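Local coordinates for DNA processing protein DprA (Streptococcus pneumoniae, PDB 3UQZ) that binds single-stranded DNA cooperatively, protects it from nucleases and helps load the RecA recombinase onto it during natural transformation, at residues A[130-135]-A[275-280]; A[219-224]-A[242-247]. One frame throughout, in Å; residues are numbered along the deposited sequence.

Interaction 1 (A[130-135]-A[275-280]); sequences QGLENE and DVLAEF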
ATOM      1  N   GLN A 130     -15.865   8.953  -8.594  1.00 40.41           N
ATOM      2  CA  GLN A 130     -15.969  10.238  -9.290  1.00 40.01           C
ATOM      3  C   GLN A 130     -14.855  10.380 -10.334  1.00 43.16           C
ATOM      4  O   GLN A 130     -15.137  10.754 -11.465  1.00 43.54           O
ATOM      5  CB  GLN A 130     -15.958  11.401  -8.293  1.00 41.61           C
ATOM      6  CG  GLN A 130     -17.328  11.696  -7.687  1.00 56.69           C
ATOM      7  CD  GLN A 130     -17.288  12.463  -6.373  1.00 69.83           C
ATOM      8  OE1 GLN A 130     -16.227  12.811  -5.831  1.00 59.68           O
ATOM      9  NE2 GLN A 130     -18.463  12.733  -5.820  1.00 61.98           N
ATOM     10  N   GLY A 131     -13.635   9.982  -9.965  1.00 39.24           N
ATOM     11  CA  GLY A 131     -12.454   9.991 -10.826  1.00 38.79           C
ATOM     12  C   GLY A 131     -12.498   9.021 -11.992  1.00 44.09           C
ATOM     13  O   GLY A 131     -11.694   9.148 -12.917  1.00 44.92           O
ATOM     14  N   LEU A 132     -13.428   8.033 -11.963  1.00 40.30           N
ATOM     15  CA  LEU A 132     -13.621   7.052 -13.036  1.00 39.32           C
ATOM     16  C   LEU A 132     -14.313   7.692 -14.251  1.00 46.41           C
ATOM     17  O   LEU A 132     -14.213   7.163 -15.355  1.00 46.84           O
ATOM     18  CB  LEU A 132     -14.392   5.807 -12.556  1.00 38.12           C
ATOM     19  CG  LEU A 132     -13.657   4.860 -11.590  1.00 40.36           C
ATOM     20  CD1 LEU A 132     -14.599   3.811 -11.060  1.00 39.47           C
ATOM     21  CD2 LEU A 132     -12.455   4.190 -12.243  1.00 39.07           C
ATOM     22  N   GLU A 133     -14.971   8.857 -14.043  1.00 44.43           N
ATOM     23  CA  GLU A 133     -15.642   9.692 -15.053  1.00 45.00           C
ATOM     24  C   GLU A 133     -16.663   8.919 -15.882  1.00 47.67           C
ATOM     25  O   GLU A 133     -16.682   9.036 -17.109  1.00 48.40           O
ATOM     26  CB  GLU A 133     -14.621  10.447 -15.965  1.00 47.12           C
ATOM     27  CG  GLU A 133     -13.308  10.859 -15.309  1.00 61.19           C
ATOM     28  CD  GLU A 133     -12.468  11.864 -16.067  1.00 94.69           C
ATOM     29  OE1 GLU A 133     -11.740  11.479 -17.013  1.00 97.07           O
ATOM     30  OE2 GLU A 133     -12.501  13.045 -15.659  1.00 95.08           O
ATOM     31  N   ASN A 134     -17.492   8.100 -15.207  1.00 42.28           N
ATOM     32  CA  ASN A 134     -18.542   7.263 -15.804  1.00 40.29           C
ATOM     33  C   ASN A 134     -18.086   6.328 -16.937  1.00 42.32           C
ATOM     34  O   ASN A 134     -18.903   5.914 -17.753  1.00 42.31           O
ATOM     35  CB  ASN A 134     -19.768   8.091 -16.186  1.00 35.59           C
ATOM     36  CG  ASN A 134     -20.470   8.724 -15.017  1.00 60.66           C
ATOM     37  OD1 ASN A 134     -20.380   8.282 -13.861  1.00 61.40           O
ATOM     38  ND2 ASN A 134     -21.217   9.763 -15.308  1.00 51.66           N
ATOM     39  N   GLU A 135     -16.796   5.982 -16.969  1.00 37.87           N
ATOM     40  CA  GLU A 135     -16.226   5.080 -17.973  1.00 37.67           C
ATOM     41  C   GLU A 135     -16.590   3.610 -17.694  1.00 40.64           C
ATOM     42  O   GLU A 135     -16.537   2.783 -18.606  1.00 41.09           O
ATOM     43  CB  GLU A 135     -14.694   5.217 -18.005  1.00 39.19           C
ATOM     44  CG  GLU A 135     -14.184   6.376 -18.836  1.00 54.27           C
ATOM     45  CD  GLU A 135     -13.496   5.919 -20.105  1.00 89.45           C
ATOM     46  OE1 GLU A 135     -12.343   5.438 -20.021  1.00 92.10           O
ATOM     47  OE2 GLU A 135     -14.122   6.026 -21.185  1.00 88.65           O
ATOM     48  N   ASP A 275      -6.004   6.273 -11.141  1.00 39.66           N
ATOM     49  CA  ASP A 275      -5.118   5.164 -10.780  1.00 38.97           C
ATOM     50  C   ASP A 275      -5.717   3.842 -11.251  1.00 42.54           C
ATOM     51  O   ASP A 275      -4.978   2.975 -11.692  1.00 42.33           O
ATOM     52  CB  ASP A 275      -4.882   5.120  -9.256  1.00 40.91           C
ATOM     53  CG  ASP A 275      -3.871   6.103  -8.690  1.00 47.27           C
ATOM     54  OD1 ASP A 275      -3.181   6.777  -9.486  1.00 49.31           O
ATOM     55  OD2 ASP A 275      -3.741   6.171  -7.457  1.00 49.17           O
ATOM     56  N   VAL A 276      -7.057   3.700 -11.164  1.00 39.99           N
ATOM     57  CA  VAL A 276      -7.814   2.514 -11.596  1.00 40.16           C
ATOM     58  C   VAL A 276      -7.783   2.437 -13.123  1.00 44.46           C
ATOM     59  O   VAL A 276      -7.379   1.415 -13.677  1.00 44.99           O
ATOM     60  CB  VAL A 276      -9.278   2.497 -11.040  1.00 43.26           C
ATOM     61  CG1 VAL A 276     -10.059   1.277 -11.547  1.00 42.58           C
ATOM     62  CG2 VAL A 276      -9.298   2.562  -9.510  1.00 42.51           C
ATOM     63  N   LEU A 277      -8.175   3.533 -13.789  1.00 40.32           N
ATOM     64  CA  LEU A 277      -8.217   3.644 -15.245  1.00 39.84           C
ATOM     65  C   LEU A 277      -6.869   3.372 -15.887  1.00 48.22           C
ATOM     66  O   LEU A 277      -6.820   2.727 -16.938  1.00 49.56           O
ATOM     67  CB  LEU A 277      -8.789   5.000 -15.683  1.00 38.82           C
ATOM     68  CG  LEU A 277     -10.247   5.270 -15.307  1.00 42.31           C
ATOM     69  CD1 LEU A 277     -10.639   6.662 -15.674  1.00 42.13           C
ATOM     70  CD2 LEU A 277     -11.199   4.278 -15.964  1.00 44.01           C
ATOM     71  N   ALA A 278      -5.776   3.793 -15.229  1.00 46.36           N
ATOM     72  CA  ALA A 278      -4.414   3.584 -15.714  1.00 47.12           C
ATOM     73  C   ALA A 278      -4.048   2.105 -15.876  1.00 54.22           C
ATOM     74  O   ALA A 278      -3.281   1.785 -16.783  1.00 54.49           O
ATOM     75  CB  ALA A 278      -3.417   4.265 -14.786  1.00 47.73           C
ATOM     76  N   GLU A 279      -4.578   1.210 -14.997  1.00 52.41           N
ATOM     77  CA  GLU A 279      -4.252  -0.226 -14.994  1.00 52.78           C
ATOM     78  C   GLU A 279      -5.381  -1.177 -15.398  1.00 57.12           C
ATOM     79  O   GLU A 279      -5.135  -2.388 -15.494  1.00 57.62           O
ATOM     80  CB  GLU A 279      -3.641  -0.696 -13.648  1.00 54.41           C
ATOM     81  CG  GLU A 279      -3.384   0.360 -12.583  1.00 66.64           C
ATOM     82  CD  GLU A 279      -1.976   0.928 -12.502  1.00 99.80           C
ATOM     83  OE1 GLU A 279      -1.013   0.220 -12.878  1.00 90.60           O
ATOM     84  OE2 GLU A 279      -1.834   2.072 -12.008  1.00101.66           O
ATOM     85  N   PHE A 280      -6.604  -0.648 -15.626  1.00 52.77           N
ATOM     86  CA  PHE A 280      -7.798  -1.430 -15.973  1.00 51.84           C
ATOM     87  C   PHE A 280      -7.730  -2.144 -17.337  1.00 57.32           C
ATOM     88  O   PHE A 280      -7.339  -1.537 -18.334  1.00 56.37           O
ATOM     89  CB  PHE A 280      -9.060  -0.556 -15.870  1.00 52.69           C
ATOM     90  CG  PHE A 280     -10.351  -1.339 -15.793  1.00 53.40           C
ATOM     91  CD1 PHE A 280     -10.841  -1.785 -14.573  1.00 54.68           C
ATOM     92  CD2 PHE A 280     -11.081  -1.628 -16.945  1.00 55.10           C
ATOM     93  CE1 PHE A 280     -12.022  -2.519 -14.506  1.00 55.10           C
ATOM     94  CE2 PHE A 280     -12.255  -2.377 -16.878  1.00 57.05           C
ATOM     95  CZ  PHE A 280     -12.725  -2.802 -15.657  1.00 54.75           C
TER

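Interaction 2 (A[219-224]-A[242-247]); sequences VIVAEA and RDVFAI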
ATOM      1  N   VAL A 219     -11.639  -5.515  -9.410  1.00 37.15           N
ATOM      2  CA  VAL A 219     -12.373  -5.347  -8.147  1.00 36.50           C
ATOM      3  C   VAL A 219     -11.720  -4.229  -7.334  1.00 40.24           C
ATOM      4  O   VAL A 219     -10.521  -4.268  -7.104  1.00 40.86           O
ATOM      5  CB  VAL A 219     -12.478  -6.664  -7.313  1.00 39.86           C
ATOM      6  CG1 VAL A 219     -13.333  -6.470  -6.065  1.00 39.27           C
ATOM      7  CG2 VAL A 219     -13.020  -7.822  -8.143  1.00 39.66           C
ATOM      8  N   ILE A 220     -12.516  -3.249  -6.883  1.00 36.38           N
ATOM      9  CA  ILE A 220     -12.076  -2.144  -6.033  1.00 35.11           C
ATOM     10  C   ILE A 220     -12.447  -2.477  -4.585  1.00 38.21           C
ATOM     11  O   ILE A 220     -13.619  -2.732  -4.296  1.00 35.95           O
ATOM     12  CB  ILE A 220     -12.643  -0.771  -6.501  1.00 38.27           C
ATOM     13  CG1 ILE A 220     -12.068  -0.353  -7.874  1.00 37.61           C
ATOM     14  CG2 ILE A 220     -12.407   0.329  -5.441  1.00 40.70           C
ATOM     15  CD1 ILE A 220     -12.822   0.812  -8.560  1.00 39.48           C
ATOM     16  N   VAL A 221     -11.433  -2.501  -3.685  1.00 37.03           N
ATOM     17  CA  VAL A 221     -11.605  -2.752  -2.245  1.00 36.64           C
ATOM     18  C   VAL A 221     -11.418  -1.483  -1.448  1.00 38.48           C
ATOM     19  O   VAL A 221     -10.532  -0.683  -1.744  1.00 37.31           O
ATOM     20  CB  VAL A 221     -10.718  -3.851  -1.626  1.00 40.74           C
ATOM     21  CG1 VAL A 221     -11.553  -4.869  -0.861  1.00 40.52           C
ATOM     22  CG2 VAL A 221      -9.770  -4.489  -2.630  1.00 40.60           C
ATOM     23  N   ALA A 222     -12.208  -1.351  -0.391  1.00 35.08           N
ATOM     24  CA  ALA A 222     -12.153  -0.247   0.547  1.00 35.46           C
ATOM     25  C   ALA A 222     -12.657  -0.742   1.872  1.00 41.39           C
ATOM     26  O   ALA A 222     -13.732  -1.342   1.953  1.00 40.21           O
ATOM     27  CB  ALA A 222     -13.010   0.902   0.069  1.00 36.11           C
ATOM     28  N   GLU A 223     -11.860  -0.510   2.913  1.00 39.87           N
ATOM     29  CA  GLU A 223     -12.158  -0.894   4.286  1.00 39.63           C
ATOM     30  C   GLU A 223     -12.480  -2.374   4.441  1.00 42.39           C
ATOM     31  O   GLU A 223     -13.522  -2.731   4.974  1.00 42.65           O
ATOM     32  CB  GLU A 223     -13.206   0.038   4.939  1.00 41.13           C
ATOM     33  CG  GLU A 223     -12.744   1.486   5.042  1.00 51.26           C
ATOM     34  CD  GLU A 223     -13.305   2.305   6.185  1.00 71.22           C
ATOM     35  OE1 GLU A 223     -14.358   1.919   6.748  1.00 58.19           O
ATOM     36  OE2 GLU A 223     -12.712   3.365   6.490  1.00 70.56           O
ATOM     37  N   ALA A 224     -11.575  -3.232   3.978  1.00 38.04           N
ATOM     38  CA  ALA A 224     -11.709  -4.672   4.134  1.00 37.73           C
ATOM     39  C   ALA A 224     -10.919  -5.047   5.384  1.00 43.15           C
ATOM     40  O   ALA A 224      -9.759  -4.656   5.525  1.00 43.36           O
ATOM     41  CB  ALA A 224     -11.169  -5.395   2.909  1.00 38.09           C
ATOM     42  N   ARG A 242      -8.239 -11.817 -11.994  1.00 43.32           N
ATOM     43  CA  ARG A 242      -8.792 -10.460 -12.036  1.00 41.95           C
ATOM     44  C   ARG A 242      -7.934  -9.488 -11.217  1.00 43.32           C
ATOM     45  O   ARG A 242      -7.332  -9.881 -10.214  1.00 41.82           O
ATOM     46  CB  ARG A 242     -10.266 -10.428 -11.555  1.00 41.22           C
ATOM     47  CG  ARG A 242     -11.208 -11.503 -12.125  1.00 45.79           C
ATOM     48  CD  ARG A 242     -11.369 -11.427 -13.636  1.00 53.69           C
ATOM     49  NE  ARG A 242     -12.709 -11.822 -14.073  1.00 60.49           N
ATOM     50  CZ  ARG A 242     -13.062 -13.066 -14.393  1.00 74.70           C
ATOM     51  NH1 ARG A 242     -12.180 -14.057 -14.309  1.00 67.32           N
ATOM     52  NH2 ARG A 242     -14.296 -13.328 -14.798  1.00 52.82           N
ATOM     53  N   ASP A 243      -7.868  -8.218 -11.663  1.00 39.07           N
ATOM     54  CA  ASP A 243      -7.108  -7.172 -10.992  1.00 38.07           C
ATOM     55  C   ASP A 243      -7.842  -6.719  -9.752  1.00 41.28           C
ATOM     56  O   ASP A 243      -9.070  -6.568  -9.776  1.00 40.34           O
ATOM     57  CB  ASP A 243      -6.903  -5.955 -11.907  1.00 40.36           C
ATOM     58  CG  ASP A 243      -5.976  -6.140 -13.090  1.00 55.24           C
ATOM     59  OD1 ASP A 243      -4.967  -6.883 -12.951  1.00 58.09           O
ATOM     60  OD2 ASP A 243      -6.207  -5.479 -14.129  1.00 58.67           O
ATOM     61  N   VAL A 244      -7.088  -6.494  -8.662  1.00 36.93           N
ATOM     62  CA  VAL A 244      -7.640  -5.963  -7.426  1.00 35.02           C
ATOM     63  C   VAL A 244      -6.996  -4.627  -7.098  1.00 38.50           C
ATOM     64  O   VAL A 244      -5.770  -4.512  -7.105  1.00 39.25           O
ATOM     65  CB  VAL A 244      -7.935  -6.953  -6.252  1.00 37.95           C
ATOM     66  CG1 VAL A 244      -7.378  -8.347  -6.500  1.00 37.73           C
ATOM     67  CG2 VAL A 244      -7.518  -6.415  -4.895  1.00 37.45           C
ATOM     68  N   PHE A 245      -7.838  -3.593  -6.958  1.00 34.18           N
ATOM     69  CA  PHE A 245      -7.443  -2.217  -6.696  1.00 33.73           C
ATOM     70  C   PHE A 245      -7.818  -1.882  -5.273  1.00 38.81           C
ATOM     71  O   PHE A 245      -9.004  -1.739  -4.971  1.00 39.07           O
ATOM     72  CB  PHE A 245      -8.127  -1.260  -7.695  1.00 35.23           C
ATOM     73  CG  PHE A 245      -7.953  -1.632  -9.144  1.00 36.11           C
ATOM     74  CD1 PHE A 245      -6.750  -1.399  -9.799  1.00 38.18           C
ATOM     75  CD2 PHE A 245      -8.994  -2.218  -9.860  1.00 37.82           C
ATOM     76  CE1 PHE A 245      -6.587  -1.754 -11.143  1.00 38.55           C
ATOM     77  CE2 PHE A 245      -8.827  -2.579 -11.205  1.00 39.59           C
ATOM     78  CZ  PHE A 245      -7.623  -2.347 -11.834  1.00 37.26           C
ATOM     79  N   ALA A 246      -6.819  -1.800  -4.379  1.00 35.50           N
ATOM     80  CA  ALA A 246      -7.078  -1.537  -2.970  1.00 34.70           C
ATOM     81  C   ALA A 246      -6.853  -0.091  -2.560  1.00 40.67           C
ATOM     82  O   ALA A 246      -5.830   0.503  -2.910  1.00 41.85           O
ATOM     83  CB  ALA A 246      -6.275  -2.483  -2.103  1.00 34.77           C
ATOM     84  N   ILE A 247      -7.834   0.483  -1.840  1.00 37.36           N
ATOM     85  CA  ILE A 247      -7.774   1.843  -1.307  1.00 37.44           C
ATOM     86  C   ILE A 247      -7.144   1.757   0.096  1.00 44.34           C
ATOM     87  O   ILE A 247      -7.690   1.048   0.952  1.00 44.53           O
ATOM     88  CB  ILE A 247      -9.173   2.536  -1.283  1.00 39.72           C
ATOM     89  CG1 ILE A 247      -9.781   2.645  -2.707  1.00 38.83           C
ATOM     90  CG2 ILE A 247      -9.090   3.921  -0.607  1.00 39.39           C
ATOM     91  CD1 ILE A 247     -11.306   2.846  -2.749  1.00 34.74           C
TER
HETATM   92  O   HOH W   1      -9.649   1.409   2.863  1.00 33.85           O

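Interaction 1 (A[130-135]-A[275-280])
G131 meets L277 through its backbone: the carbonyl O of G131 lies 3.9 Å from CD1 of L277, a plain van der Waals approach of a methyl group to a peptide oxygen. The next carbonyl comes closer to the same methyl, with O of L132 3.6 Å from CD1 of L277. One branch of the leucine is thus set against two successive carbonyls of the loop, while its other branch is given to side chains. L132 contributes most of the apolar surface on its side. Its CG stands beside the backbone N and anti to the carbonyl carbon (chi1 -70°), which lets the side-chain end come nearer the helix than the initial direction of CB would suggest. There CD2 does all the touching: it is 3.8 Å from CB of V276, equally near CG1 of that valine, and 3.9 Å from CD2 of L277, so a single methyl group lies against two consecutive helix residues. E133, with positive phi (54°), is the first residue to leave helical geometry, and the chain turns back in a type I' turn from L132 to E135, within which N of E135 is bonded to O of L132 at 3.3 Å. The turn brings E135 round toward the helix, where only its aliphatic base takes part, CB lying 4.2 Å from CD2 of L277. L277 is therefore bordered by both ends of this turn. The side-chain packing is apolar, with two backbone carbonyls against one methyl; the contact is partly buried and modest in area. It sets the loop between helix 119-130 and strand 137-140 against helix 273-279, whose V276 also packs on F245 of strand 243-246, while L277 touches F282 in the chain beyond the helix.

Interaction 2 (A[219-224]-A[242-247])
The phenyl ring of F245 meets I220 and the V219 carbonyl obliquely, at the CD2 corner: CD2 is 3.8 Å from O of V219 and 4.1 Å from CG1 of I220. CG of F245 lies beside its own backbone N (chi1 -52°), and the ring reaches the neighbouring strand through this corner, while CB completes the contact with CG1 of I220. The other branch of I220, CG2, is turned to CD1 of I247 at 3.8 Å, and the same terminal methyl of I247 also touches CB of A222. I220 and F245 share one face of the sheet. V219, V221, V244 and A246 lie on the other, where CG2 of V221 approaches CG2 of V244 to 3.7 Å and lies somewhat farther from CB of A246. Four backbone bonds join the parallel strands: N of V219 to O of D243, N of F245 to O of V219, N of V221 to O of F245, and N of I247 to O of V221. The second is nearly straight, with an angle of 174° at the hydrogen, whereas the donors of the last two are tilted from their carbonyl planes. Beyond the last of these bonds a water links the two segments, accepting from N of E223 at 2.9 Å and donating to O of I247 at 2.8 Å. The valine face is covered by helix 229-239, through C234, A237 and M238, and by helix 257-264, through L262 and I263. With helix 229-239 connecting the two neighbouring parallel strands, the arrangement is a beta-alpha-beta crossover, the repeating unit of the Rossmann-like fold of this DprA domain.

Overall arrangement
Interactions 1 and 2 have centres about 13 Å apart and meet chiefly through F245, the aromatic side chain of strand 243-246. CD2 of F245 lies 4.0 Å from CG1 of V276, CE1 of F245 is 4.0 Å from CB of E279, and CE2 of F245 is 4.0 Å from CD1 of F280. V276 of helix 273-279 thus lies between the strand pair 219-224/242-247 and the loop 130-135, touching both F245 and L132. In sequence, both strands of interaction 2 fall between the segments of interaction 1. A segment of each interaction also reaches the second subunit: D275 makes a weak hydrogen bond to Q264 of that subunit, and I247 packs on I251 of that subunit.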